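Local coordinates for protein CT_858 (Chlamydia trachomatis, PDB 3DPM), which probably acts as a serine-type endopeptidase of the S41 peptidase family, at residues A[30-35]-A[68-73]; A[25-30]-A[526-531]; A[464-469]-A[490-495]; A[21-26]-A[367-372]. All coordinates share one frame; numbering follows the deposited sequence.

Interaction 4 starts at the turn after helix 2-20 and interaction 2 on helix 25-31, their first segments sharing residues 25 and 26. Interaction 1 closes first, a short, mainly helical loop from the end of that helix to residues 68-73, just before strand 75-78. Interaction 4 then closes a much longer loop at residues 367-372, from the end of strand 361-368 to the start of helix 372-384, and so encloses interaction 1. Further on, interaction 3 joins residues 464-469 to 490-495 after interaction 4 has closed. Interaction 2 closes last, at residues 526-531, and contains both 1 and 3. Together they tie the N-terminal helices to the antiparallel sheet and to the loops of the active site.

Interaction 1: residues A[30-35]-A[68-73]; sequences QYLGWD and GLNDFH. With LAS (N-acetyl-S-({(2R,3S,4R)-3-hydroxy-2-[(1S)-1-hydroxy-2-methylpropyl]-4-methyl-5-oxopyrrolidin-2-yl}carbonyl)cysteine), chain C.
Asp71 OD2 is gripped by two hydroxyls, Tyr22 OH and Thr513 OG1, while its other oxygen closes an Asx turn: His73 N donates to Asp71 OD1 over 2.8 Å. The turn leads toward the ligand, where His73 NE2 comes within 3.3 Å of LAS C3. Across the contact, Leu32 CD1 lies against the carbonyl O of Leu69 at 3.5 Å. The same methyl continues to Asn70, 3.6 Å from Asn70 CB, the two side chains crossing at about a right angle. Trp34, with CG anti to the backbone N (chi1 175°), directs its indole toward 68-73 and lays one face against Leu69. Leu69 CD2 stands 3.8 Å from the centroid of the Trp34 six-membered ring, 25° off its normal, a CH-pi contact displaced toward CZ2. The contact thus joins the end of helix 25-31 to the loop between helix 55-67 and strand 75-78, while Phe72 rests on helix 140-150 and Thr513 belongs to strand 507-518.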
loop_
_atom_site.group_PDB
_atom_site.type_symbol
_atom_site.label_atom_id
_atom_site.label_comp_id
_atom_site.label_asym_id
_atom_site.label_seq_id
_atom_site.Cartn_x
_atom_site.Cartn_y
_atom_site.Cartn_z
ATOM N N GLN A 30 31.155 -6.394 7.173
ATOM C CA GLN A 30 32.144 -6.852 8.132
ATOM C C GLN A 30 31.945 -8.255 8.692
ATOM O O GLN A 30 32.918 -8.972 8.896
ATOM C CB GLN A 30 32.252 -5.831 9.260
ATOM C CG GLN A 30 32.783 -4.497 8.771
ATOM C CD GLN A 30 32.557 -3.381 9.756
ATOM O OE1 GLN A 30 32.991 -3.453 10.906
ATOM N NE2 GLN A 30 31.870 -2.333 9.311
ATOM N N TYR A 31 30.706 -8.657 8.939
ATOM C CA TYR A 31 30.475 -9.992 9.470
ATOM C C TYR A 31 30.478 -11.039 8.356
ATOM O O TYR A 31 30.941 -12.153 8.557
ATOM C CB TYR A 31 29.147 -10.042 10.243
ATOM C CG TYR A 31 28.736 -11.432 10.683
ATOM C CD1 TYR A 31 29.326 -12.049 11.785
ATOM C CD2 TYR A 31 27.770 -12.145 9.972
ATOM C CE1 TYR A 31 28.961 -13.346 12.167
ATOM C CE2 TYR A 31 27.404 -13.436 10.339
ATOM C CZ TYR A 31 28.001 -14.031 11.434
ATOM O OH TYR A 31 27.641 -15.316 11.782
ATOM N N LEU A 32 29.971 -10.679 7.183
ATOM C CA LEU A 32 29.921 -11.607 6.054
ATOM C C LEU A 32 30.994 -11.379 4.982
ATOM O O LEU A 32 31.185 -12.222 4.101
ATOM C CB LEU A 32 28.553 -11.537 5.370
ATOM C CG LEU A 32 27.317 -12.118 6.053
ATOM C CD1 LEU A 32 26.070 -11.761 5.242
ATOM C CD2 LEU A 32 27.465 -13.616 6.167
ATOM N N GLY A 33 31.677 -10.240 5.038
ATOM C CA GLY A 33 32.690 -9.960 4.039
ATOM C C GLY A 33 32.010 -9.689 2.712
ATOM O O GLY A 33 32.606 -9.804 1.636
ATOM N N TRP A 34 30.736 -9.329 2.804
ATOM C CA TRP A 34 29.920 -9.024 1.638
ATOM C C TRP A 34 30.339 -7.670 1.075
ATOM O O TRP A 34 30.719 -6.765 1.825
ATOM C CB TRP A 34 28.445 -8.999 2.045
ATOM C CG TRP A 34 27.515 -8.573 0.957
ATOM C CD1 TRP A 34 27.074 -9.324 -0.103
ATOM C CD2 TRP A 34 26.914 -7.283 0.809
ATOM N NE1 TRP A 34 26.238 -8.580 -0.894
ATOM C CE2 TRP A 34 26.121 -7.322 -0.358
ATOM C CE3 TRP A 34 26.969 -6.097 1.553
ATOM C CZ2 TRP A 34 25.387 -6.216 -0.800
ATOM C CZ3 TRP A 34 26.237 -4.997 1.116
ATOM C CH2 TRP A 34 25.456 -5.066 -0.051
ATOM N N ASP A 35 30.273 -7.543 -0.247
ATOM C CA ASP A 35 30.644 -6.310 -0.937
ATOM C C ASP A 35 29.591 -5.995 -2.010
ATOM O O ASP A 35 29.394 -6.766 -2.953
ATOM C CB ASP A 35 32.026 -6.466 -1.583
ATOM C CG ASP A 35 32.516 -5.180 -2.230
ATOM O OD1 ASP A 35 32.745 -4.191 -1.501
ATOM O OD2 ASP A 35 32.668 -5.150 -3.471
ATOM N N GLY A 68 22.303 -12.966 -1.650
ATOM C CA GLY A 68 23.672 -12.867 -1.181
ATOM C C GLY A 68 23.792 -12.072 0.114
ATOM O O GLY A 68 24.805 -12.154 0.809
ATOM N N LEU A 69 22.759 -11.296 0.439
ATOM C CA LEU A 69 22.752 -10.498 1.660
ATOM C C LEU A 69 22.616 -11.406 2.873
ATOM O O LEU A 69 22.855 -10.975 4.003
ATOM C CB LEU A 69 21.584 -9.504 1.647
ATOM C CG LEU A 69 21.554 -8.362 0.620
ATOM C CD1 LEU A 69 20.205 -7.655 0.677
ATOM C CD2 LEU A 69 22.674 -7.376 0.908
ATOM N N ASN A 70 22.226 -12.659 2.639
ATOM C CA ASN A 70 22.049 -13.636 3.719
ATOM C C ASN A 70 21.174 -13.021 4.831
ATOM O O ASN A 70 21.525 -13.040 6.012
ATOM C CB ASN A 70 23.429 -14.051 4.258
ATOM C CG ASN A 70 23.363 -15.244 5.204
ATOM O OD1 ASN A 70 24.392 -15.767 5.634
ATOM N ND2 ASN A 70 22.154 -15.675 5.533
ATOM N N ASP A 71 20.032 -12.473 4.420
ATOM C CA ASP A 71 19.070 -11.810 5.307
ATOM C C ASP A 71 17.698 -12.409 5.012
ATOM O O ASP A 71 17.226 -12.344 3.872
ATOM C CB ASP A 71 19.044 -10.303 4.998
ATOM C CG ASP A 71 18.237 -9.487 6.022
ATOM O OD1 ASP A 71 17.262 -10.017 6.598
ATOM O OD2 ASP A 71 18.572 -8.294 6.237
ATOM N N PHE A 72 17.063 -12.988 6.028
ATOM C CA PHE A 72 15.745 -13.598 5.854
ATOM C C PHE A 72 14.651 -12.578 5.551
ATOM O O PHE A 72 13.593 -12.933 5.029
ATOM C CB PHE A 72 15.356 -14.416 7.092
ATOM C CG PHE A 72 16.242 -15.609 7.338
ATOM C CD1 PHE A 72 17.154 -15.604 8.392
ATOM C CD2 PHE A 72 16.165 -16.735 6.515
ATOM C CE1 PHE A 72 17.975 -16.699 8.627
ATOM C CE2 PHE A 72 16.980 -17.835 6.735
ATOM C CZ PHE A 72 17.891 -17.819 7.798
ATOM N N HIS A 73 14.908 -11.316 5.881
ATOM C CA HIS A 73 13.953 -10.246 5.628
ATOM C C HIS A 73 14.202 -9.566 4.287
ATOM O O HIS A 73 13.357 -8.806 3.822
ATOM C CB HIS A 73 14.011 -9.196 6.741
ATOM C CG HIS A 73 13.271 -9.587 7.979
ATOM N ND1 HIS A 73 13.637 -9.149 9.236
ATOM C CD2 HIS A 73 12.181 -10.374 8.156
ATOM C CE1 HIS A 73 12.807 -9.651 10.133
ATOM N NE2 HIS A 73 11.915 -10.397 9.504
HETATM C C18 LAS C . 8.760 -9.808 12.448
HETATM O O19 LAS C . 7.790 -10.445 12.898
HETATM C C9 LAS C . 8.500 -8.557 11.605
HETATM C C10 LAS C . 9.337 -7.369 12.114
HETATM C C11 LAS C . 9.034 -6.767 13.484
HETATM C C16 LAS C . 8.098 -7.656 14.298
HETATM C C12 LAS C . 10.383 -6.625 14.191
HETATM O O17 LAS C . 9.159 -6.313 11.175
HETATM N N8 LAS C . 7.022 -8.320 11.474
HETATM C C6 LAS C . 6.774 -8.098 10.177
HETATM O O7 LAS C . 5.676 -7.801 9.715
HETATM C C5 LAS C . 8.052 -8.157 9.324
HETATM C C20 LAS C . 7.751 -8.891 8.011
HETATM C C3 LAS C . 8.972 -9.001 10.206
HETATM O O2 LAS C . 8.540 -10.351 9.997
#

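Interaction 2: residues A[25-30]-A[526-531]; sequences KTWKEQ and ENIGVE
Trp27 and Lys28, neighbours on helix 25-31, present a flat ring and a charged tip to the loop at 526-528. The plane of the Trp27 ring is turned 79° from the Glu526 carboxylate, whereas the Asn527 amide is nearly coplanar with the ring, the two planes 20° apart, and Asn527 CB sits at the ring edge in plane. At the six-membered end, Ile528 crosses the indole at about a right angle and brings CD1 to 3.4 Å from Trp27 CH2. Lys28 bends at chi2 and then runs straight, crossing Glu526 so that its ammonium forms a salt bridge, Lys28 NZ to Glu526 OE2 at 3.1 Å. That oxygen is met on its anti side, 18° out of the carboxylate plane. Lys28 NZ also bonds Asn70 O, so a backbone carbonyl shares the buried ammonium with the carboxylate. Glu526 OE1 accepts a weak hydrogen bond from Gly493 N. Its side chain lies about 10 Å from the bound LAS, consistent with a buried ion pair behind the active site of an S41-type peptidase.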
loop_
_atom_site.group_PDB
_atom_site.type_symbol
_atom_site.label_atom_id
_atom_site.label_comp_id
_atom_site.label_asym_id
_atom_site.label_seq_id
_atom_site.Cartn_x
_atom_site.Cartn_y
_atom_site.Cartn_z
ATOM N N LYS A 25 23.699 -2.899 6.134
ATOM C CA LYS A 25 24.772 -2.933 5.131
ATOM C C LYS A 25 26.161 -3.043 5.764
ATOM O O LYS A 25 26.921 -3.958 5.452
ATOM C CB LYS A 25 24.731 -1.695 4.216
ATOM C CG LYS A 25 25.743 -1.783 3.064
ATOM C CD LYS A 25 25.476 -0.786 1.940
ATOM C CE LYS A 25 26.086 0.587 2.218
ATOM N NZ LYS A 25 27.577 0.577 2.114
ATOM N N THR A 26 26.486 -2.101 6.645
ATOM C CA THR A 26 27.772 -2.098 7.335
ATOM C C THR A 26 28.031 -3.425 8.044
ATOM O O THR A 26 29.159 -3.903 8.096
ATOM C CB THR A 26 27.818 -0.981 8.376
ATOM O OG1 THR A 26 27.739 0.285 7.709
ATOM C CG2 THR A 26 29.103 -1.052 9.182
ATOM N N TRP A 27 26.984 -4.015 8.600
ATOM C CA TRP A 27 27.127 -5.281 9.301
ATOM C C TRP A 27 27.404 -6.432 8.335
ATOM O O TRP A 27 28.203 -7.322 8.633
ATOM C CB TRP A 27 25.868 -5.572 10.138
ATOM C CG TRP A 27 25.754 -7.005 10.613
ATOM C CD1 TRP A 27 25.054 -8.016 10.014
ATOM C CD2 TRP A 27 26.401 -7.590 11.753
ATOM N NE1 TRP A 27 25.229 -9.190 10.702
ATOM C CE2 TRP A 27 26.049 -8.959 11.776
ATOM C CE3 TRP A 27 27.247 -7.092 12.753
ATOM C CZ2 TRP A 27 26.513 -9.838 12.765
ATOM C CZ3 TRP A 27 27.707 -7.963 13.733
ATOM C CH2 TRP A 27 27.340 -9.322 13.731
ATOM N N LYS A 28 26.753 -6.412 7.180
ATOM C CA LYS A 28 26.946 -7.478 6.209
ATOM C C LYS A 28 28.350 -7.424 5.602
ATOM O O LYS A 28 28.923 -8.452 5.234
ATOM C CB LYS A 28 25.874 -7.387 5.105
ATOM C CG LYS A 28 24.436 -7.490 5.626
ATOM C CD LYS A 28 24.132 -8.863 6.205
ATOM C CE LYS A 28 22.726 -8.939 6.782
ATOM N NZ LYS A 28 22.363 -10.324 7.197
ATOM N N GLU A 29 28.909 -6.223 5.513
ATOM C CA GLU A 29 30.244 -6.054 4.947
ATOM C C GLU A 29 31.327 -6.606 5.875
ATOM O O GLU A 29 32.290 -7.228 5.426
ATOM C CB GLU A 29 30.522 -4.571 4.670
ATOM C CG GLU A 29 29.451 -3.886 3.826
ATOM C CD GLU A 29 29.656 -2.369 3.683
ATOM O OE1 GLU A 29 30.128 -1.708 4.644
ATOM O OE2 GLU A 29 29.320 -1.831 2.607
ATOM N N GLN A 30 31.155 -6.394 7.173
ATOM C CA GLN A 30 32.144 -6.852 8.132
ATOM C C GLN A 30 31.945 -8.255 8.692
ATOM O O GLN A 30 32.918 -8.972 8.896
ATOM C CB GLN A 30 32.252 -5.831 9.260
ATOM C CG GLN A 30 32.783 -4.497 8.771
ATOM C CD GLN A 30 32.557 -3.381 9.756
ATOM O OE1 GLN A 30 32.991 -3.453 10.906
ATOM N NE2 GLN A 30 31.870 -2.333 9.311
ATOM N N GLU A 526 20.938 -9.864 14.262
ATOM C CA GLU A 526 21.056 -10.146 12.827
ATOM C C GLU A 526 22.138 -11.177 12.527
ATOM O O GLU A 526 23.304 -10.955 12.838
ATOM C CB GLU A 526 21.354 -8.846 12.068
ATOM C CG GLU A 526 21.284 -8.938 10.543
ATOM C CD GLU A 526 19.911 -9.333 10.043
ATOM O OE1 GLU A 526 18.916 -8.857 10.637
ATOM O OE2 GLU A 526 19.830 -10.106 9.055
ATOM N N ASN A 527 21.735 -12.294 11.918
ATOM C CA ASN A 527 22.637 -13.392 11.557
ATOM C C ASN A 527 23.106 -14.238 12.738
ATOM O O ASN A 527 23.436 -15.411 12.582
ATOM C CB ASN A 527 23.871 -12.864 10.827
ATOM C CG ASN A 527 23.589 -12.505 9.385
ATOM O OD1 ASN A 527 23.150 -13.348 8.600
ATOM N ND2 ASN A 527 23.851 -11.255 9.023
ATOM N N ILE A 528 23.141 -13.645 13.919
ATOM C CA ILE A 528 23.603 -14.359 15.097
ATOM C C ILE A 528 22.445 -14.996 15.855
ATOM O O ILE A 528 22.580 -16.090 16.403
ATOM C CB ILE A 528 24.363 -13.397 16.028
ATOM C CG1 ILE A 528 25.509 -12.752 15.254
ATOM C CG2 ILE A 528 24.881 -14.139 17.258
ATOM C CD1 ILE A 528 26.051 -11.519 15.933
ATOM N N GLY A 529 21.312 -14.305 15.880
ATOM C CA GLY A 529 20.152 -14.819 16.579
ATOM C C GLY A 529 20.426 -14.986 18.059
ATOM O O GLY A 529 21.320 -14.343 18.614
ATOM N N VAL A 530 19.654 -15.850 18.707
ATOM C CA VAL A 530 19.833 -16.084 20.127
ATOM C C VAL A 530 20.176 -17.532 20.427
ATOM O O VAL A 530 19.532 -18.463 19.942
ATOM C CB VAL A 530 18.576 -15.708 20.930
ATOM C CG1 VAL A 530 18.899 -15.716 22.423
ATOM C CG2 VAL A 530 18.072 -14.336 20.489
ATOM N N GLU A 531 21.201 -17.696 21.250
ATOM C CA GLU A 531 21.694 -19.001 21.662
ATOM C C GLU A 531 20.915 -19.495 22.885
ATOM O O GLU A 531 20.624 -18.723 23.795
ATOM C CB GLU A 531 23.182 -18.880 22.006
ATOM C CG GLU A 531 23.494 -17.828 23.117
ATOM C CD GLU A 531 23.315 -16.345 22.685
ATOM O OE1 GLU A 531 24.075 -15.868 21.808
ATOM O OE2 GLU A 531 22.424 -15.658 23.231
#

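Interaction 3: residues A[464-469]-A[490-495]; sequences QDFSCA and AGAGGF. With LAS (N-acetyl-S-({(2R,3S,4R)-3-hydroxy-2-[(1S)-1-hydroxy-2-methylpropyl]-4-methyl-5-oxopyrrolidin-2-yl}carbonyl)cysteine), chain C.
The turn that carries the acylated Ser467, between strand 457-461 and helix 468-478, meets the glycine-rich loop 490-495 here. Ser467 stands right before the helix and carries the inhibitor through a covalent bond, Ser467 OG to LAS C18, 1.4 Å. Two backbone bonds link the turn to the loop, the second weak: Ala490 N donates to Asp465 O at 3.2 Å, and Ser467 N to Ala492 O at 3.1 Å. The Phe466 side chain packs against both alanines. With CG anti to its carbonyl carbon (chi1 -43°), it brings CD2 within 3.3 Å of Ala490 CB, while Ala492 CB lies at the ring's edge, 4.1 Å from Phe466 CB. Asp470 accepts from Gly491 N and Ala492 N, binding the loop to the helix as well. Cys468 N points almost straight at LAS O19, a weak bond of 3.4 Å with an N-H...O angle of 176°. A serine esterified by an inhibitor whose carbonyl oxygen faces the next residue's amide is consistent with the oxyanion hole of a serine peptidase.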
loop_
_atom_site.group_PDB
_atom_site.type_symbol
_atom_site.label_atom_id
_atom_site.label_comp_id
_atom_site.label_asym_id
_atom_site.label_seq_id
_atom_site.Cartn_x
_atom_site.Cartn_y
_atom_site.Cartn_z
ATOM N N GLN A 464 14.000 -22.048 13.202
ATOM C CA GLN A 464 12.921 -21.548 12.355
ATOM C C GLN A 464 12.027 -20.595 13.139
ATOM O O GLN A 464 10.806 -20.628 13.034
ATOM C CB GLN A 464 12.106 -22.693 11.737
ATOM C CG GLN A 464 12.919 -23.562 10.777
ATOM C CD GLN A 464 12.052 -24.452 9.885
ATOM O OE1 GLN A 464 11.171 -25.157 10.373
ATOM N NE2 GLN A 464 12.309 -24.426 8.579
ATOM N N ASP A 465 12.679 -19.757 13.943
ATOM C CA ASP A 465 12.043 -18.706 14.742
ATOM C C ASP A 465 12.644 -17.416 14.201
ATOM O O ASP A 465 13.856 -17.210 14.289
ATOM C CB ASP A 465 12.412 -18.835 16.218
ATOM C CG ASP A 465 11.634 -19.923 16.929
ATOM O OD1 ASP A 465 10.410 -20.033 16.696
ATOM O OD2 ASP A 465 12.239 -20.656 17.742
ATOM N N PHE A 466 11.806 -16.557 13.644
ATOM C CA PHE A 466 12.334 -15.341 13.078
ATOM C C PHE A 466 11.753 -14.099 13.651
ATOM O O PHE A 466 10.746 -14.130 14.368
ATOM C CB PHE A 466 12.132 -15.245 11.573
ATOM C CG PHE A 466 12.411 -16.511 10.844
ATOM C CD1 PHE A 466 11.489 -17.552 10.877
ATOM C CD2 PHE A 466 13.579 -16.668 10.095
ATOM C CE1 PHE A 466 11.717 -18.737 10.167
ATOM C CE2 PHE A 466 13.820 -17.850 9.379
ATOM C CZ PHE A 466 12.883 -18.888 9.413
ATOM N N SER A 467 12.365 -12.848 13.252
ATOM C CA SER A 467 11.587 -11.690 13.715
ATOM C C SER A 467 11.175 -11.940 15.165
ATOM O O SER A 467 12.075 -11.679 15.992
ATOM C CB SER A 467 10.299 -11.490 12.913
ATOM O OG SER A 467 10.051 -10.076 12.801
ATOM N N CYS A 468 9.828 -11.487 15.452
ATOM C CA CYS A 468 9.457 -11.550 16.847
ATOM C C CYS A 468 9.739 -12.823 17.637
ATOM O O CYS A 468 9.689 -12.816 18.870
ATOM C CB CYS A 468 7.979 -11.216 16.949
ATOM S SG CYS A 468 7.624 -9.507 16.486
ATOM N N ALA A 469 9.986 -13.924 16.936
ATOM C CA ALA A 469 10.284 -15.174 17.614
ATOM C C ALA A 469 11.770 -15.181 18.000
ATOM O O ALA A 469 12.266 -16.127 18.611
ATOM C CB ALA A 469 9.935 -16.358 16.725
ATOM N N ALA A 490 16.957 -18.159 14.077
ATOM C CA ALA A 490 17.380 -17.678 12.766
ATOM C C ALA A 490 18.213 -16.394 12.711
ATOM O O ALA A 490 19.145 -16.291 11.904
ATOM C CB ALA A 490 16.162 -17.540 11.869
ATOM N N GLY A 491 17.881 -15.414 13.542
ATOM C CA GLY A 491 18.636 -14.175 13.535
ATOM C C GLY A 491 18.172 -13.141 12.521
ATOM O O GLY A 491 18.984 -12.551 11.801
ATOM N N ALA A 492 16.862 -12.922 12.458
ATOM C CA ALA A 492 16.296 -11.935 11.547
ATOM C C ALA A 492 15.790 -10.816 12.443
ATOM O O ALA A 492 14.598 -10.737 12.716
ATOM C CB ALA A 492 15.156 -12.547 10.767
ATOM N N GLY A 493 16.693 -9.947 12.896
ATOM C CA GLY A 493 16.282 -8.890 13.807
ATOM C C GLY A 493 16.340 -7.436 13.371
ATOM O O GLY A 493 17.288 -6.712 13.706
ATOM N N GLY A 494 15.311 -7.009 12.647
ATOM C CA GLY A 494 15.220 -5.639 12.170
ATOM C C GLY A 494 13.865 -5.473 11.516
ATOM O O GLY A 494 13.305 -6.455 11.026
ATOM N N PHE A 495 13.309 -4.266 11.503
ATOM C CA PHE A 495 12.006 -4.112 10.871
ATOM C C PHE A 495 12.163 -4.024 9.359
ATOM O O PHE A 495 13.231 -3.684 8.856
ATOM C CB PHE A 495 11.230 -2.915 11.455
ATOM C CG PHE A 495 11.790 -1.563 11.109
ATOM C CD1 PHE A 495 11.692 -1.058 9.818
ATOM C CD2 PHE A 495 12.351 -0.758 12.104
ATOM C CE1 PHE A 495 12.137 0.233 9.518
ATOM C CE2 PHE A 495 12.799 0.532 11.817
ATOM C CZ PHE A 495 12.690 1.031 10.522
HETATM C C18 LAS C . 8.760 -9.808 12.448
HETATM O O19 LAS C . 7.790 -10.445 12.898
HETATM C C9 LAS C . 8.500 -8.557 11.605
HETATM C C10 LAS C . 9.337 -7.369 12.114
HETATM C C11 LAS C . 9.034 -6.767 13.484
HETATM C C16 LAS C . 8.098 -7.656 14.298
HETATM C C12 LAS C . 10.383 -6.625 14.191
HETATM O O17 LAS C . 9.159 -6.313 11.175
HETATM N N8 LAS C . 7.022 -8.320 11.474
HETATM C C6 LAS C . 6.774 -8.098 10.177
HETATM O O7 LAS C . 5.676 -7.801 9.715
HETATM C C5 LAS C . 8.052 -8.157 9.324
HETATM C C20 LAS C . 7.751 -8.891 8.011
HETATM C C3 LAS C . 8.972 -9.001 10.206
HETATM O O2 LAS C . 8.540 -10.351 9.997
#

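Interaction 4: residues A[21-26]-A[367-372]; sequences KYAPKT and RMILTQ
A type I beta turn from Tyr22 to Lys25, closed by Lys25 N to Tyr22 O at 3.2 Å, brings Ala23 opposite the extended run that leaves strand 361-368; the CA atoms of Ala23 and Ile369 are 5.5 Å apart. Side chains alternate along that run, Ile369 and Thr371 facing the turn while Met368 and Leu370 face away. Ile369 is the buried centre. Its CG1 lies 3.5 Å from Ala23 CA, and its CG2 approaches the Lys21 backbone at CA, 4.2 Å away. Beyond it, Lys21 and Thr371 reach toward each other tip to tip. Lys21, bent at chi2 (-85°) and again at chi4, passes its CE 3.6 Å from Thr371 CG2, and Lys21 NZ makes a weak hydrogen bond to Thr371 OG1 at 3.3 Å. The stronger partner of both is Glu374, which forms a salt bridge with Lys21 and a hydrogen bond with the threonine hydroxyl, while Phe497 adds a cation-pi contact to the lysine. Leu370 O accepts from Arg504 of the second subunit, so the junction also belongs to the dimer interface. Thr371 before helix 372-384, with its OG1 weakly bonded to Asp373 N, is a threonine N-cap at a strand-to-helix junction.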
loop_
_atom_site.group_PDB
_atom_site.type_symbol
_atom_site.label_atom_id
_atom_site.label_comp_id
_atom_site.label_asym_id
_atom_site.label_seq_id
_atom_site.Cartn_x
_atom_site.Cartn_y
_atom_site.Cartn_z
ATOM N N LYS A 21 18.467 2.636 2.009
ATOM C CA LYS A 21 17.633 2.235 3.145
ATOM C C LYS A 21 17.885 0.844 3.725
ATOM O O LYS A 21 17.015 0.273 4.392
ATOM C CB LYS A 21 16.161 2.356 2.751
ATOM C CG LYS A 21 15.442 3.580 3.295
ATOM C CD LYS A 21 14.916 3.335 4.700
ATOM C CE LYS A 21 14.078 4.511 5.188
ATOM N NZ LYS A 21 12.880 4.762 4.327
ATOM N N TYR A 22 19.068 0.297 3.491
ATOM C CA TYR A 22 19.382 -1.018 4.016
ATOM C C TYR A 22 20.265 -0.869 5.251
ATOM O O TYR A 22 21.484 -0.750 5.148
ATOM C CB TYR A 22 20.080 -1.850 2.945
ATOM C CG TYR A 22 20.198 -3.288 3.349
ATOM C CD1 TYR A 22 19.054 -4.049 3.612
ATOM C CD2 TYR A 22 21.438 -3.870 3.554
ATOM C CE1 TYR A 22 19.152 -5.349 4.080
ATOM C CE2 TYR A 22 21.545 -5.165 4.020
ATOM C CZ TYR A 22 20.397 -5.897 4.286
ATOM O OH TYR A 22 20.503 -7.169 4.792
ATOM N N ALA A 23 19.633 -0.875 6.421
ATOM C CA ALA A 23 20.322 -0.693 7.701
ATOM C C ALA A 23 21.459 -1.661 8.040
ATOM O O ALA A 23 22.470 -1.267 8.631
ATOM C CB ALA A 23 19.296 -0.691 8.841
ATOM N N PRO A 24 21.312 -2.940 7.693
ATOM C CA PRO A 24 22.456 -3.769 8.069
ATOM C C PRO A 24 23.604 -3.857 7.057
ATOM O O PRO A 24 24.414 -4.770 7.139
ATOM C CB PRO A 24 21.810 -5.122 8.371
ATOM C CG PRO A 24 20.659 -5.163 7.437
ATOM C CD PRO A 24 20.114 -3.757 7.419
ATOM N N LYS A 25 23.699 -2.899 6.134
ATOM C CA LYS A 25 24.772 -2.933 5.131
ATOM C C LYS A 25 26.161 -3.043 5.764
ATOM O O LYS A 25 26.921 -3.958 5.452
ATOM C CB LYS A 25 24.731 -1.695 4.216
ATOM C CG LYS A 25 25.743 -1.783 3.064
ATOM C CD LYS A 25 25.476 -0.786 1.940
ATOM C CE LYS A 25 26.086 0.587 2.218
ATOM N NZ LYS A 25 27.577 0.577 2.114
ATOM N N THR A 26 26.486 -2.101 6.645
ATOM C CA THR A 26 27.772 -2.098 7.335
ATOM C C THR A 26 28.031 -3.425 8.044
ATOM O O THR A 26 29.159 -3.903 8.096
ATOM C CB THR A 26 27.818 -0.981 8.376
ATOM O OG1 THR A 26 27.739 0.285 7.709
ATOM C CG2 THR A 26 29.103 -1.052 9.182
ATOM N N ARG A 367 19.052 0.282 15.734
ATOM C CA ARG A 367 19.873 1.316 15.082
ATOM C C ARG A 367 19.133 1.467 13.747
ATOM O O ARG A 367 19.060 0.521 12.960
ATOM C CB ARG A 367 21.302 0.830 14.787
ATOM C CG ARG A 367 22.136 0.293 15.965
ATOM C CD ARG A 367 22.853 1.379 16.756
ATOM N NE ARG A 367 23.684 2.268 15.939
ATOM C CZ ARG A 367 24.919 2.000 15.512
ATOM N NH1 ARG A 367 25.505 0.849 15.811
ATOM N NH2 ARG A 367 25.583 2.908 14.801
ATOM N N MET A 368 18.586 2.641 13.485
ATOM C CA MET A 368 17.815 2.844 12.265
ATOM C C MET A 368 18.468 3.719 11.215
ATOM O O MET A 368 19.339 4.542 11.529
ATOM C CB MET A 368 16.470 3.477 12.620
ATOM C CG MET A 368 15.612 2.648 13.554
ATOM S SD MET A 368 14.426 3.669 14.432
ATOM C CE MET A 368 13.240 4.069 13.116
ATOM N N ILE A 369 18.057 3.517 9.964
ATOM C CA ILE A 369 18.517 4.354 8.864
ATOM C C ILE A 369 17.345 5.314 8.694
ATOM O O ILE A 369 16.204 4.877 8.540
ATOM C CB ILE A 369 18.714 3.574 7.552
ATOM C CG1 ILE A 369 20.033 2.805 7.575
ATOM C CG2 ILE A 369 18.804 4.560 6.389
ATOM C CD1 ILE A 369 20.433 2.275 8.947
ATOM N N LEU A 370 17.611 6.612 8.720
ATOM C CA LEU A 370 16.528 7.576 8.610
ATOM C C LEU A 370 16.458 8.409 7.334
ATOM O O LEU A 370 17.482 8.807 6.786
ATOM C CB LEU A 370 16.572 8.520 9.824
ATOM C CG LEU A 370 16.609 7.864 11.217
ATOM C CD1 LEU A 370 16.809 8.928 12.271
ATOM C CD2 LEU A 370 15.327 7.104 11.486
ATOM N N THR A 371 15.227 8.653 6.872
ATOM C CA THR A 371 14.921 9.490 5.703
ATOM C C THR A 371 13.757 10.329 6.241
ATOM O O THR A 371 13.223 10.013 7.304
ATOM C CB THR A 371 14.445 8.656 4.470
ATOM O OG1 THR A 371 13.205 7.997 4.773
ATOM C CG2 THR A 371 15.487 7.602 4.092
ATOM N N GLN A 372 13.346 11.386 5.547
ATOM C CA GLN A 372 12.241 12.186 6.082
ATOM C C GLN A 372 10.926 11.407 6.205
ATOM O O GLN A 372 9.981 11.862 6.845
ATOM C CB GLN A 372 12.050 13.493 5.285
ATOM C CG GLN A 372 12.367 13.420 3.825
ATOM C CD GLN A 372 13.857 13.478 3.521
ATOM O OE1 GLN A 372 14.517 14.488 3.760
ATOM N NE2 GLN A 372 14.386 12.393 2.974
#